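Long-range contacts in sulfite dehydrogenase (Paracoccus pantotrophus, PDB 2XTS), which oxidises protein-bound sulfane sulfur as the molybdenum-cofactor subunit of the SoxCD complex, probably handing the electrons on to the heme c of its cytochrome partner: residues 57-62 / 135-140; 166-171 / 234-239; 86-91 / 98-103; 312-317 / 328-333. All blocks are in the same frame, centred on the assembly; numbering follows the deposited sequence. Where two conformers were deposited one is given.

Interaction 1: residues 57-62 / 135-140; sequences PIHALE and GCQYTQ
The short helix 136-140 of the molybdopterin-binding domain packs through C136, Q137 and Q140 against P57, I58 and H59, part of the loop that leads from strand 52-53 to strand 74-75. The contact is buried and is made by apolar touches and one close-lying amide. Q137 does most of the reaching: with CG anti to the backbone N (chi1 174°) and the chain extended beyond it, the amide is carried across P57, where NE2 comes 3.5 Å from P57 CA. That NE2 is hydrogen-bonded to the carbonyls of F55 and K38, while OE1 accepts from Q274, which fixes the rotation of the amide. The amide plane is turned 32° from the H59 ring, and Q137 OE1 lies 3.2 Å from H59 CE1. The ring nitrogen NE2 of H59 is hydrogen-bonded to the carbonyl of G194 of the cytochrome chain, so this histidine joins loop, helix and partner protein. On the helix flank C136 SG rests 3.7 Å from H59 CB. The end of I58 reaches the helix backbone, I58 CD1 lying 3.5 Å from C136 O and 3.7 Å from Q140 CB.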
loop_
_atom_site.group_PDB
_atom_site.type_symbol
_atom_site.label_atom_id
_atom_site.label_comp_id
_atom_site.label_asym_id
_atom_site.label_seq_id
_atom_site.Cartn_x
_atom_site.Cartn_y
_atom_site.Cartn_z
ATOM N N PRO A 57 11.890 -1.520 6.951
ATOM C CA PRO A 57 11.681 -1.654 8.405
ATOM C C PRO A 57 10.682 -2.750 8.749
ATOM O O PRO A 57 9.687 -2.483 9.405
ATOM C CB PRO A 57 11.170 -0.269 8.808
ATOM C CG PRO A 57 10.450 0.206 7.620
ATOM C CD PRO A 57 11.290 -0.266 6.446
ATOM N N ILE A 58 11.006 -3.990 8.379
ATOM C CA ILE A 58 10.098 -5.100 8.616
ATOM C C ILE A 58 9.864 -5.424 10.089
ATOM O O ILE A 58 8.944 -6.122 10.396
ATOM C CB ILE A 58 10.522 -6.368 7.841
ATOM C CG1 ILE A 58 11.912 -6.863 8.259
ATOM C CG2 ILE A 58 10.416 -6.142 6.321
ATOM C CD1 ILE A 58 12.194 -8.285 7.852
ATOM N N HIS A 59 10.704 -4.953 11.003
ATOM C CA HIS A 59 10.427 -5.115 12.423
ATOM C C HIS A 59 9.145 -4.425 12.850
ATOM O O HIS A 59 8.500 -4.859 13.783
ATOM C CB HIS A 59 11.599 -4.585 13.229
ATOM C CG HIS A 59 11.810 -3.114 13.090
ATOM N ND1 HIS A 59 12.159 -2.537 11.892
ATOM C CD2 HIS A 59 11.818 -2.121 14.014
ATOM C CE1 HIS A 59 12.311 -1.240 12.063
ATOM N NE2 HIS A 59 12.118 -0.957 13.344
ATOM N N ALA A 60 8.818 -3.311 12.203
ATOM C CA ALA A 60 7.735 -2.429 12.655
ATOM C C ALA A 60 6.457 -2.587 11.864
ATOM O O ALA A 60 5.420 -2.110 12.288
ATOM C CB ALA A 60 8.184 -0.973 12.611
ATOM N N LEU A 61 6.528 -3.250 10.726
ATOM C CA LEU A 61 5.383 -3.430 9.860
ATOM C C LEU A 61 4.516 -4.594 10.323
ATOM O O LEU A 61 4.954 -5.449 11.058
ATOM C CB LEU A 61 5.824 -3.618 8.414
ATOM C CG LEU A 61 6.648 -2.491 7.808
ATOM C CD1 LEU A 61 7.159 -2.886 6.436
ATOM C CD2 LEU A 61 5.944 -1.133 7.758
ATOM N N GLU A 62 3.282 -4.625 9.846
ATOM C CA GLU A 62 2.372 -5.755 10.028
ATOM C C GLU A 62 1.739 -6.103 8.680
ATOM O O GLU A 62 2.023 -5.473 7.650
ATOM C CB GLU A 62 1.311 -5.483 11.124
ATOM C CG GLU A 62 1.542 -6.245 12.414
ATOM C CD GLU A 62 1.207 -7.708 12.363
ATOM O OE1 GLU A 62 1.389 -8.369 13.407
ATOM O OE2 GLU A 62 0.773 -8.223 11.315
ATOM N N GLY A 135 18.995 -6.845 14.284
ATOM C CA GLY A 135 17.654 -6.440 13.887
ATOM C C GLY A 135 17.229 -7.085 12.601
ATOM O O GLY A 135 17.993 -7.080 11.641
ATOM N N CYS A 136 15.988 -7.563 12.542
ATOM C CA CYS A 136 15.497 -8.166 11.320
ATOM C C CYS A 136 15.389 -7.169 10.169
ATOM O O CYS A 136 15.450 -7.581 9.018
ATOM C CB CYS A 136 14.170 -8.918 11.528
ATOM S SG CYS A 136 12.802 -7.902 12.084
ATOM N N GLN A 137 15.275 -5.871 10.436
ATOM C CA GLN A 137 15.376 -4.899 9.345
ATOM C C GLN A 137 16.664 -5.152 8.562
ATOM O O GLN A 137 16.692 -5.112 7.322
ATOM C CB GLN A 137 15.395 -3.476 9.910
ATOM C CG GLN A 137 15.651 -2.423 8.860
ATOM C CD GLN A 137 15.146 -1.053 9.241
ATOM O OE1 GLN A 137 15.046 -0.747 10.431
ATOM N NE2 GLN A 137 14.825 -0.237 8.244
ATOM N N TYR A 138 17.748 -5.427 9.294
ATOM C CA TYR A 138 19.077 -5.573 8.683
ATOM C C TYR A 138 19.322 -6.972 8.133
ATOM O O TYR A 138 19.909 -7.137 7.075
ATOM C CB TYR A 138 20.174 -5.186 9.702
ATOM C CG TYR A 138 19.924 -3.822 10.263
ATOM C CD1 TYR A 138 20.131 -2.693 9.492
ATOM C CD2 TYR A 138 19.420 -3.660 11.531
ATOM C CE1 TYR A 138 19.854 -1.443 9.980
ATOM C CE2 TYR A 138 19.107 -2.408 12.018
ATOM C CZ TYR A 138 19.348 -1.304 11.242
ATOM O OH TYR A 138 19.040 -0.046 11.685
ATOM N N THR A 139 18.918 -7.991 8.882
ATOM C CA THR A 139 19.237 -9.352 8.489
ATOM C C THR A 139 18.213 -9.991 7.541
ATOM O O THR A 139 18.530 -10.988 6.891
ATOM C CB THR A 139 19.505 -10.236 9.742
ATOM O OG1 THR A 139 18.434 -10.145 10.683
ATOM C CG2 THR A 139 20.768 -9.807 10.439
ATOM N N GLN A 140 17.014 -9.390 7.401
ATOM C CA GLN A 140 15.982 -9.894 6.510
ATOM C C GLN A 140 15.272 -8.809 5.693
ATOM O O GLN A 140 14.359 -9.133 4.950
ATOM C CB GLN A 140 14.956 -10.737 7.290
ATOM C CG GLN A 140 15.394 -12.159 7.697
ATOM C CD GLN A 140 16.212 -12.194 8.990
ATOM O OE1 GLN A 140 16.199 -11.259 9.781
ATOM N NE2 GLN A 140 16.874 -13.308 9.231
#

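Interaction 2: residues 166-171 / 234-239; sequences GKWLYA and DKAVES
The indole of W168 takes the backbone at K235 and A236 over one of its faces. The methyl A236 CB sits almost squarely above the six-membered ring, 3.7 Å from its centroid and 3° off the normal, a CH-pi contact, while A236 N lies over the same face nearer the rim. At the indole edge, close to the ring plane, D234 O approaches W168 CD1 at 3.9 Å. W168 also meets the ring of W258, the planes about 55° apart. Two residues on, Y170 uses its ring differently: S239 CB stands at the edge, 4.0 Å from Y170 CE1, and V237 CG2 comes in obliquely to 3.4 Å from Y170 CD1. K167 and W168 form a classic beta bulge opposite Y233, at the start of strand 168-173. The chain leaving strand 227-233 runs along the side chains of W168 and Y170 on its way to R240, which binds heme c. The cytochrome chain holds the outer charges, K235 NZ by a salt bridge to its D24 and D234 OD1 by a hydrogen bond from its Q26. Between the two segments themselves cohesion is by van der Waals and CH-pi contact, and the buried K235 O has no partner in the model.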
loop_
_atom_site.group_PDB
_atom_site.type_symbol
_atom_site.label_atom_id
_atom_site.label_comp_id
_atom_site.label_asym_id
_atom_site.label_seq_id
_atom_site.Cartn_x
_atom_site.Cartn_y
_atom_site.Cartn_z
ATOM N N GLY A 166 14.554 -18.343 -30.644
ATOM C CA GLY A 166 14.672 -17.418 -29.516
ATOM C C GLY A 166 14.346 -18.067 -28.190
ATOM O O GLY A 166 13.193 -18.029 -27.738
ATOM N N LYS A 167 15.378 -18.611 -27.544
ATOM C CA LYS A 167 15.237 -19.405 -26.328
ATOM C C LYS A 167 15.459 -18.608 -25.025
ATOM O O LYS A 167 15.067 -19.081 -23.941
ATOM C CB LYS A 167 16.254 -20.561 -26.384
ATOM C CG LYS A 167 16.104 -21.562 -27.566
ATOM C CD LYS A 167 14.720 -22.152 -27.640
ATOM C CE LYS A 167 14.628 -23.307 -28.659
ATOM N NZ LYS A 167 15.424 -24.502 -28.262
ATOM N N TRP A 168 16.087 -17.437 -25.141
ATOM C CA TRP A 168 16.439 -16.602 -23.993
ATOM C C TRP A 168 16.029 -15.178 -24.260
ATOM O O TRP A 168 16.114 -14.698 -25.388
ATOM C CB TRP A 168 17.952 -16.659 -23.725
ATOM C CG TRP A 168 18.473 -17.946 -23.230
ATOM C CD1 TRP A 168 18.819 -19.024 -23.977
ATOM C CD2 TRP A 168 18.707 -18.298 -21.866
ATOM N NE1 TRP A 168 19.269 -20.026 -23.152
ATOM C CE2 TRP A 168 19.223 -19.597 -21.855
ATOM C CE3 TRP A 168 18.564 -17.621 -20.652
ATOM C CZ2 TRP A 168 19.591 -20.251 -20.675
ATOM C CZ3 TRP A 168 18.942 -18.270 -19.460
ATOM C CH2 TRP A 168 19.433 -19.574 -19.489
ATOM N N LEU A 169 15.623 -14.501 -23.189
ATOM C CA LEU A 169 15.349 -13.075 -23.213
ATOM C C LEU A 169 16.339 -12.399 -22.297
ATOM O O LEU A 169 16.558 -12.831 -21.152
ATOM C CB LEU A 169 13.916 -12.785 -22.762
ATOM C CG LEU A 169 13.471 -11.319 -22.662
ATOM C CD1 LEU A 169 11.976 -11.213 -22.872
ATOM C CD2 LEU A 169 13.844 -10.726 -21.303
ATOM N N TYR A 170 16.955 -11.345 -22.814
ATOM C CA TYR A 170 17.862 -10.510 -22.048
ATOM C C TYR A 170 17.181 -9.182 -21.790
ATOM O O TYR A 170 16.759 -8.516 -22.736
ATOM C CB TYR A 170 19.123 -10.299 -22.853
ATOM C CG TYR A 170 20.159 -9.399 -22.218
ATOM C CD1 TYR A 170 20.976 -9.847 -21.169
ATOM C CD2 TYR A 170 20.387 -8.122 -22.723
ATOM C CE1 TYR A 170 21.962 -9.013 -20.635
ATOM C CE2 TYR A 170 21.333 -7.286 -22.187
ATOM C CZ TYR A 170 22.138 -7.738 -21.167
ATOM O OH TYR A 170 23.100 -6.906 -20.627
ATOM N N ALA A 171 17.084 -8.787 -20.519
ATOM C CA ALA A 171 16.435 -7.519 -20.168
ATOM C C ALA A 171 17.474 -6.584 -19.607
ATOM O O ALA A 171 18.261 -6.983 -18.749
ATOM C CB ALA A 171 15.319 -7.701 -19.139
ATOM N N ASP A 234 19.609 -16.743 -28.751
ATOM C CA ASP A 234 19.578 -18.204 -28.802
ATOM C C ASP A 234 20.292 -18.861 -27.634
ATOM O O ASP A 234 20.240 -20.063 -27.468
ATOM C CB ASP A 234 20.085 -18.737 -30.163
ATOM C CG ASP A 234 21.545 -18.403 -30.444
ATOM O OD1 ASP A 234 22.219 -17.734 -29.623
ATOM O OD2 ASP A 234 22.020 -18.828 -31.528
ATOM N N LYS A 235 20.910 -18.040 -26.794
ATOM C CA LYS A 235 21.665 -18.498 -25.617
ATOM C C LYS A 235 21.701 -17.387 -24.587
ATOM O O LYS A 235 21.420 -16.249 -24.915
ATOM C CB LYS A 235 23.097 -18.901 -25.966
ATOM C CG LYS A 235 23.897 -17.861 -26.649
ATOM C CD LYS A 235 25.259 -18.398 -27.064
ATOM C CE LYS A 235 25.166 -19.644 -27.956
ATOM N NZ LYS A 235 26.411 -20.012 -28.730
ATOM N N ALA A 236 22.058 -17.726 -23.350
ATOM C CA ALA A 236 22.169 -16.752 -22.296
ATOM C C ALA A 236 23.302 -15.786 -22.631
ATOM O O ALA A 236 24.321 -16.185 -23.201
ATOM C CB ALA A 236 22.424 -17.452 -20.969
ATOM N N VAL A 237 23.161 -14.530 -22.249
ATOM C CA VAL A 237 24.218 -13.576 -22.496
ATOM C C VAL A 237 25.438 -13.817 -21.580
ATOM O O VAL A 237 26.571 -13.614 -21.982
ATOM C CB VAL A 237 23.676 -12.134 -22.346
ATOM C CG1 VAL A 237 24.801 -11.113 -22.396
ATOM C CG2 VAL A 237 22.588 -11.882 -23.397
ATOM N N GLU A 238 25.175 -14.267 -20.353
ATOM C CA GLU A 238 26.214 -14.450 -19.316
ATOM C C GLU A 238 26.864 -13.104 -19.022
ATOM O O GLU A 238 28.081 -12.890 -19.117
ATOM C CB GLU A 238 27.220 -15.541 -19.665
ATOM C CG GLU A 238 26.559 -16.860 -20.045
ATOM C CD GLU A 238 26.025 -17.666 -18.881
ATOM O OE1 GLU A 238 25.497 -17.093 -17.907
ATOM O OE2 GLU A 238 26.131 -18.901 -18.973
ATOM N N SER A 239 25.993 -12.176 -18.683
ATOM C CA SER A 239 26.364 -10.839 -18.311
ATOM C C SER A 239 27.016 -10.753 -16.930
ATOM O O SER A 239 27.065 -11.729 -16.181
ATOM C CB SER A 239 25.117 -9.989 -18.331
ATOM O OG SER A 239 24.250 -10.476 -17.317
#

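Interaction 3: residues 86-91 / 98-103; sequences DYRLMI and PLVFTF
Four backbone hydrogen bonds tie L89 and I91 to F101 and L99 across an antiparallel hairpin. L89 N gives to F101 O at 3.0 Å, and F101 N returns a bond to L89 O at 2.8 Å. The second pair repeats this, with I91 N to L99 O at 2.9 Å and L99 N to I91 O at 2.8 Å. Between them M90 and V100 form the non-hydrogen-bonded pair, and M90 turns its own amide and carbonyl to strand 227-233. Beyond L89 the strands part, and a water bridges the gap, donating to Y87 O at 2.7 Å and accepting from F103 N at 2.9 Å. Y87 O is gripped a second time by R88 NH1 at 2.9 Å; the carbonyl oxygen lies in the guanidinium plane, but the nitrogen stands well above the carbonyl plane. R88 NH1 also reaches Q85 O, and R88 NE forms a salt bridge with D5 of the second subunit, while the aliphatic R88 CD lies against V100 CG1. An alanine at R88 is likely to rob Y87 O of one donor and D5 of the second subunit of its charged mate, and to take the R88 CD contact from V100 CG1. On the face carrying L89, I91, L99 and F101, the tip of I91 meets the edge of the phenyl ring, I91 CD1 lying 3.6 Å from F101 CE2. The bonds to I91 and L89 use one edge of strand 99-101; its other edge pairs, through L99 and V100, with a strand of the cytochrome chain, so the sheet runs on across the interface.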
loop_
_atom_site.group_PDB
_atom_site.type_symbol
_atom_site.label_atom_id
_atom_site.label_comp_id
_atom_site.label_asym_id
_atom_site.label_seq_id
_atom_site.Cartn_x
_atom_site.Cartn_y
_atom_site.Cartn_z
ATOM N N ASP A 86 10.247 10.590 -21.993
ATOM C CA ASP A 86 11.552 10.130 -22.467
ATOM C C ASP A 86 11.689 8.605 -22.566
ATOM O O ASP A 86 12.578 8.097 -23.249
ATOM C CB ASP A 86 12.627 10.662 -21.520
ATOM C CG ASP A 86 12.859 12.157 -21.650
ATOM O OD1 ASP A 86 12.376 12.770 -22.635
ATOM O OD2 ASP A 86 13.531 12.703 -20.748
ATOM N N TYR A 87 10.828 7.891 -21.863
ATOM C CA TYR A 87 10.885 6.444 -21.799
ATOM C C TYR A 87 10.724 5.797 -23.182
ATOM O O TYR A 87 9.872 6.186 -23.966
ATOM C CB TYR A 87 9.779 5.918 -20.875
ATOM C CG TYR A 87 9.767 4.426 -20.734
ATOM C CD1 TYR A 87 10.618 3.804 -19.835
ATOM C CD2 TYR A 87 8.951 3.626 -21.506
ATOM C CE1 TYR A 87 10.663 2.447 -19.707
ATOM C CE2 TYR A 87 8.994 2.259 -21.372
ATOM C CZ TYR A 87 9.851 1.674 -20.478
ATOM O OH TYR A 87 9.858 0.302 -20.404
ATOM N N ARG A 88 11.549 4.798 -23.461
ATOM C CA ARG A 88 11.377 3.966 -24.647
ATOM C C ARG A 88 11.655 2.522 -24.266
ATOM O O ARG A 88 12.586 2.250 -23.512
ATOM C CB ARG A 88 12.355 4.373 -25.748
ATOM C CG ARG A 88 12.212 5.786 -26.295
ATOM C CD ARG A 88 10.929 5.995 -27.085
ATOM N NE ARG A 88 10.942 7.309 -27.709
ATOM C CZ ARG A 88 10.582 8.439 -27.107
ATOM N NH1 ARG A 88 10.129 8.438 -25.852
ATOM N NH2 ARG A 88 10.646 9.584 -27.778
ATOM N N LEU A 89 10.862 1.596 -24.803
ATOM C CA LEU A 89 11.101 0.159 -24.649
ATOM C C LEU A 89 11.319 -0.456 -26.023
ATOM O O LEU A 89 10.481 -0.332 -26.902
ATOM C CB LEU A 89 9.920 -0.538 -23.955
ATOM C CG LEU A 89 10.012 -2.066 -23.801
ATOM C CD1 LEU A 89 11.149 -2.379 -22.826
ATOM C CD2 LEU A 89 8.715 -2.691 -23.315
ATOM N N MET A 90 12.427 -1.157 -26.165
ATOM C CA MET A 90 12.820 -1.795 -27.411
ATOM C C MET A 90 12.725 -3.289 -27.250
ATOM O O MET A 90 13.091 -3.834 -26.213
ATOM C CB MET A 90 14.252 -1.394 -27.767
ATOM C CG MET A 90 14.831 -2.108 -28.983
ATOM S SD MET A 90 16.547 -1.632 -29.377
ATOM C CE MET A 90 16.249 0.055 -29.884
ATOM N N ILE A 91 12.204 -3.962 -28.281
ATOM C CA ILE A 91 12.256 -5.430 -28.389
ATOM C C ILE A 91 13.000 -5.761 -29.665
ATOM O O ILE A 91 12.619 -5.287 -30.732
ATOM C CB ILE A 91 10.859 -6.086 -28.411
ATOM C CG1 ILE A 91 10.084 -5.718 -27.141
ATOM C CG2 ILE A 91 10.991 -7.590 -28.491
ATOM C CD1 ILE A 91 8.704 -6.342 -26.994
ATOM N N PRO A 98 11.548 -6.101 -34.989
ATOM C CA PRO A 98 11.974 -5.417 -33.778
ATOM C C PRO A 98 11.140 -4.158 -33.612
ATOM O O PRO A 98 10.822 -3.480 -34.598
ATOM C CB PRO A 98 13.420 -5.068 -34.064
ATOM C CG PRO A 98 13.465 -4.893 -35.556
ATOM C CD PRO A 98 12.494 -5.883 -36.094
ATOM N N LEU A 99 10.809 -3.823 -32.370
ATOM C CA LEU A 99 9.861 -2.743 -32.065
ATOM C C LEU A 99 10.401 -1.735 -31.061
ATOM O O LEU A 99 11.243 -2.065 -30.233
ATOM C CB LEU A 99 8.546 -3.309 -31.515
ATOM C CG LEU A 99 7.751 -4.200 -32.473
ATOM C CD1 LEU A 99 6.581 -4.859 -31.767
ATOM C CD2 LEU A 99 7.301 -3.464 -33.746
ATOM N N VAL A 100 9.890 -0.516 -31.167
ATOM C CA VAL A 100 10.068 0.515 -30.150
ATOM C C VAL A 100 8.663 0.907 -29.690
ATOM O O VAL A 100 7.768 1.190 -30.522
ATOM C CB VAL A 100 10.779 1.763 -30.666
ATOM C CG1 VAL A 100 10.756 2.897 -29.589
ATOM C CG2 VAL A 100 12.198 1.405 -31.068
ATOM N N PHE A 101 8.470 0.925 -28.370
ATOM C CA PHE A 101 7.237 1.367 -27.718
ATOM C C PHE A 101 7.487 2.624 -26.890
ATOM O O PHE A 101 8.536 2.778 -26.256
ATOM C CB PHE A 101 6.704 0.312 -26.732
ATOM C CG PHE A 101 6.370 -1.006 -27.363
ATOM C CD1 PHE A 101 5.183 -1.182 -28.048
ATOM C CD2 PHE A 101 7.228 -2.074 -27.260
ATOM C CE1 PHE A 101 4.868 -2.388 -28.641
ATOM C CE2 PHE A 101 6.910 -3.283 -27.841
ATOM C CZ PHE A 101 5.730 -3.444 -28.520
ATOM N N THR A 102 6.515 3.519 -26.914
ATOM C CA THR A 102 6.457 4.621 -25.987
ATOM C C THR A 102 5.653 4.196 -24.757
ATOM O O THR A 102 4.970 3.177 -24.764
ATOM C CB THR A 102 5.766 5.822 -26.606
ATOM O OG1 THR A 102 4.428 5.452 -26.924
ATOM C CG2 THR A 102 6.464 6.244 -27.886
ATOM N N PHE A 103 5.697 4.994 -23.698
ATOM C CA PHE A 103 4.878 4.676 -22.545
ATOM C C PHE A 103 3.375 4.732 -22.884
ATOM O O PHE A 103 2.586 3.909 -22.437
ATOM C CB PHE A 103 5.225 5.559 -21.341
ATOM C CG PHE A 103 4.649 5.028 -20.064
ATOM C CD1 PHE A 103 5.293 3.994 -19.389
ATOM C CD2 PHE A 103 3.437 5.478 -19.583
ATOM C CE1 PHE A 103 4.755 3.455 -18.263
ATOM C CE2 PHE A 103 2.885 4.939 -18.427
ATOM C CZ PHE A 103 3.544 3.929 -17.782
HETATM O O HOH W 1 7.410 7.272 -23.903
#

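Interaction 4: residues 312-317 / 328-333; sequences TARITG and HLDIDW
R314 and H328 are bound tightly through their backbones, whereas the far end of R314 reaches over to D330 on a looser, water-containing side. R314 N donates to H328 O at 3.0 Å, and H328 N answers to R314 O at 2.9 Å. A313 CB presses onto the same carbonyl, 3.4 Å from H328 O, and packs beside L329 CB. T316 approaches the edge of the H328 ring, but the fit there is doubtful in the model. These residues belong to the hairpin of strands 311-316 and 325-333 in the large antiparallel sheet of the dimerisation domain. Within the two segments R314 with H328 is the one bridge, and the short strand axes stand 121° apart. Toward D330 the contact is carried by side chains. R314 leaves the backbone with CG between N and the carbonyl carbon (chi1 73°), then runs extended, so that one guanidinium face lies over H328 CB. Its two terminal nitrogens both grip one carboxylate oxygen: R314 NH1 meets D330 OD2 at 2.9 Å from above the carboxylate plane, and R314 NH2 reaches it at 3.1 Å on the syn side. R314 NH2 also donates to R111 O of the second subunit. A leucine in place of R314 would probably leave the D330 carboxylate without its countercharge and that carbonyl without this donor. A water donates to D330 OD1 at 2.7 Å and accepts a weak bond from R314 NH2.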
loop_
_atom_site.group_PDB
_atom_site.type_symbol
_atom_site.label_atom_id
_atom_site.label_comp_id
_atom_site.label_asym_id
_atom_site.label_seq_id
_atom_site.Cartn_x
_atom_site.Cartn_y
_atom_site.Cartn_z
ATOM N N THR A 312 2.635 -25.101 15.510
ATOM C CA THR A 312 2.180 -24.503 14.269
ATOM C C THR A 312 1.467 -23.193 14.596
ATOM O O THR A 312 0.573 -23.142 15.425
ATOM C CB THR A 312 1.336 -25.484 13.438
ATOM O OG1 THR A 312 2.127 -26.655 13.171
ATOM C CG2 THR A 312 0.876 -24.828 12.143
ATOM N N ALA A 313 1.931 -22.127 13.956
ATOM C CA ALA A 313 1.351 -20.788 14.080
ATOM C C ALA A 313 0.129 -20.721 13.180
ATOM O O ALA A 313 -0.181 -21.670 12.447
ATOM C CB ALA A 313 2.389 -19.726 13.661
ATOM N N ARG A 314 -0.583 -19.600 13.228
ATOM C CA ARG A 314 -1.673 -19.387 12.264
ATOM C C ARG A 314 -1.251 -18.392 11.193
ATOM O O ARG A 314 -0.434 -17.510 11.466
ATOM C CB ARG A 314 -2.958 -18.942 12.952
ATOM C CG ARG A 314 -2.968 -17.525 13.459
ATOM C CD ARG A 314 -4.291 -17.196 14.143
ATOM N NE ARG A 314 -4.275 -15.824 14.641
ATOM C CZ ARG A 314 -3.690 -15.440 15.773
ATOM N NH1 ARG A 314 -3.036 -16.306 16.537
ATOM N NH2 ARG A 314 -3.714 -14.162 16.130
ATOM N N ILE A 315 -1.757 -18.603 9.987
ATOM C CA ILE A 315 -1.638 -17.662 8.884
ATOM C C ILE A 315 -2.729 -16.627 9.059
ATOM O O ILE A 315 -3.905 -16.988 9.166
ATOM C CB ILE A 315 -1.868 -18.371 7.531
ATOM C CG1 ILE A 315 -0.780 -19.423 7.311
ATOM C CG2 ILE A 315 -1.968 -17.354 6.385
ATOM C CD1 ILE A 315 0.565 -18.999 7.796
ATOM N N THR A 316 -2.337 -15.359 9.113
ATOM C CA THR A 316 -3.270 -14.234 9.206
ATOM C C THR A 316 -3.418 -13.619 7.834
ATOM O O THR A 316 -2.489 -13.023 7.308
ATOM C CB THR A 316 -2.758 -13.238 10.243
ATOM O OG1 THR A 316 -2.795 -13.895 11.513
ATOM C CG2 THR A 316 -3.606 -11.986 10.317
ATOM N N GLY A 317 -4.585 -13.816 7.234
ATOM C CA GLY A 317 -4.825 -13.398 5.856
ATOM C C GLY A 317 -4.646 -14.577 4.937
ATOM O O GLY A 317 -4.814 -15.729 5.343
ATOM N N HIS A 328 1.085 -15.533 12.976
ATOM C CA HIS A 328 1.018 -15.145 14.377
ATOM C C HIS A 328 0.949 -16.358 15.276
ATOM O O HIS A 328 0.345 -17.370 14.928
ATOM C CB HIS A 328 -0.216 -14.315 14.695
ATOM C CG HIS A 328 -0.243 -12.982 14.027
ATOM N ND1 HIS A 328 0.512 -11.899 14.426
ATOM C CD2 HIS A 328 -0.985 -12.555 12.982
ATOM C CE1 HIS A 328 0.261 -10.875 13.621
ATOM N NE2 HIS A 328 -0.642 -11.250 12.738
ATOM N N LEU A 329 1.556 -16.222 16.448
ATOM C CA LEU A 329 1.376 -17.175 17.540
ATOM C C LEU A 329 1.288 -16.363 18.811
ATOM O O LEU A 329 2.170 -15.560 19.110
ATOM C CB LEU A 329 2.527 -18.192 17.639
ATOM C CG LEU A 329 2.393 -19.285 18.717
ATOM C CD1 LEU A 329 1.384 -20.340 18.277
ATOM C CD2 LEU A 329 3.704 -19.944 19.092
ATOM N N ASP A 330 0.188 -16.544 19.545
ATOM C CA ASP A 330 -0.004 -15.862 20.800
ATOM C C ASP A 330 0.440 -16.760 21.925
ATOM O O ASP A 330 0.010 -17.907 22.002
ATOM C CB ASP A 330 -1.463 -15.463 20.919
ATOM C CG ASP A 330 -1.878 -14.519 19.795
ATOM O OD1 ASP A 330 -1.292 -13.417 19.747
ATOM O OD2 ASP A 330 -2.787 -14.859 18.991
ATOM N N ILE A 331 1.305 -16.238 22.792
ATOM C CA ILE A 331 1.760 -17.001 23.970
ATOM C C ILE A 331 1.555 -16.225 25.266
ATOM O O ILE A 331 1.239 -15.036 25.261
ATOM C CB ILE A 331 3.248 -17.455 23.834
ATOM C CG1 ILE A 331 4.219 -16.268 23.975
ATOM C CG2 ILE A 331 3.456 -18.206 22.522
ATOM C CD1 ILE A 331 5.678 -16.686 24.246
ATOM N N ASP A 332 1.752 -16.924 26.385
ATOM C CA ASP A 332 1.746 -16.309 27.698
ATOM C C ASP A 332 3.180 -16.377 28.219
ATOM O O ASP A 332 3.629 -17.429 28.664
ATOM C CB ASP A 332 0.760 -17.075 28.591
ATOM C CG ASP A 332 0.566 -16.447 29.954
ATOM O OD1 ASP A 332 1.321 -15.534 30.331
ATOM O OD2 ASP A 332 -0.362 -16.897 30.663
ATOM N N TRP A 333 3.909 -15.261 28.162
ATOM C CA TRP A 333 5.336 -15.257 28.517
ATOM C C TRP A 333 5.520 -15.202 30.034
ATOM O O TRP A 333 5.079 -14.248 30.686
ATOM C CB TRP A 333 6.049 -14.088 27.835
ATOM C CG TRP A 333 7.547 -14.099 28.048
ATOM C CD1 TRP A 333 8.393 -15.180 27.967
ATOM C CD2 TRP A 333 8.366 -12.982 28.388
ATOM N NE1 TRP A 333 9.678 -14.790 28.220
ATOM C CE2 TRP A 333 9.700 -13.444 28.472
ATOM C CE3 TRP A 333 8.111 -11.630 28.614
ATOM C CZ2 TRP A 333 10.759 -12.601 28.804
ATOM C CZ3 TRP A 333 9.151 -10.798 28.923
ATOM C CH2 TRP A 333 10.470 -11.279 29.009
HETATM O O HOH W 2 -1.713 -12.260 17.299
#

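Interactions 2 and 3 both reach one mixed sheet of the molybdopterin-binding domain, their centres 19 Å apart, and strand 227-233 lies between strands 89-93 and 168-173. Each comes to about 10 Å from the molybdopterin, measured from the side chains of Y170 and Y87, and S239 in interaction 2 lies about 11 Å from heme c. Interaction 1 approaches the same cofactor from elsewhere, P57 being about 11 Å away. It touches interaction 4, where E62 packs on H328, and R111 of the second subunit meets both, bonding to E62 and R314. Interactions 3 and 4 lie about 48 Å apart between centres, on opposite sides of the chain's centre, yet both contact the second subunit.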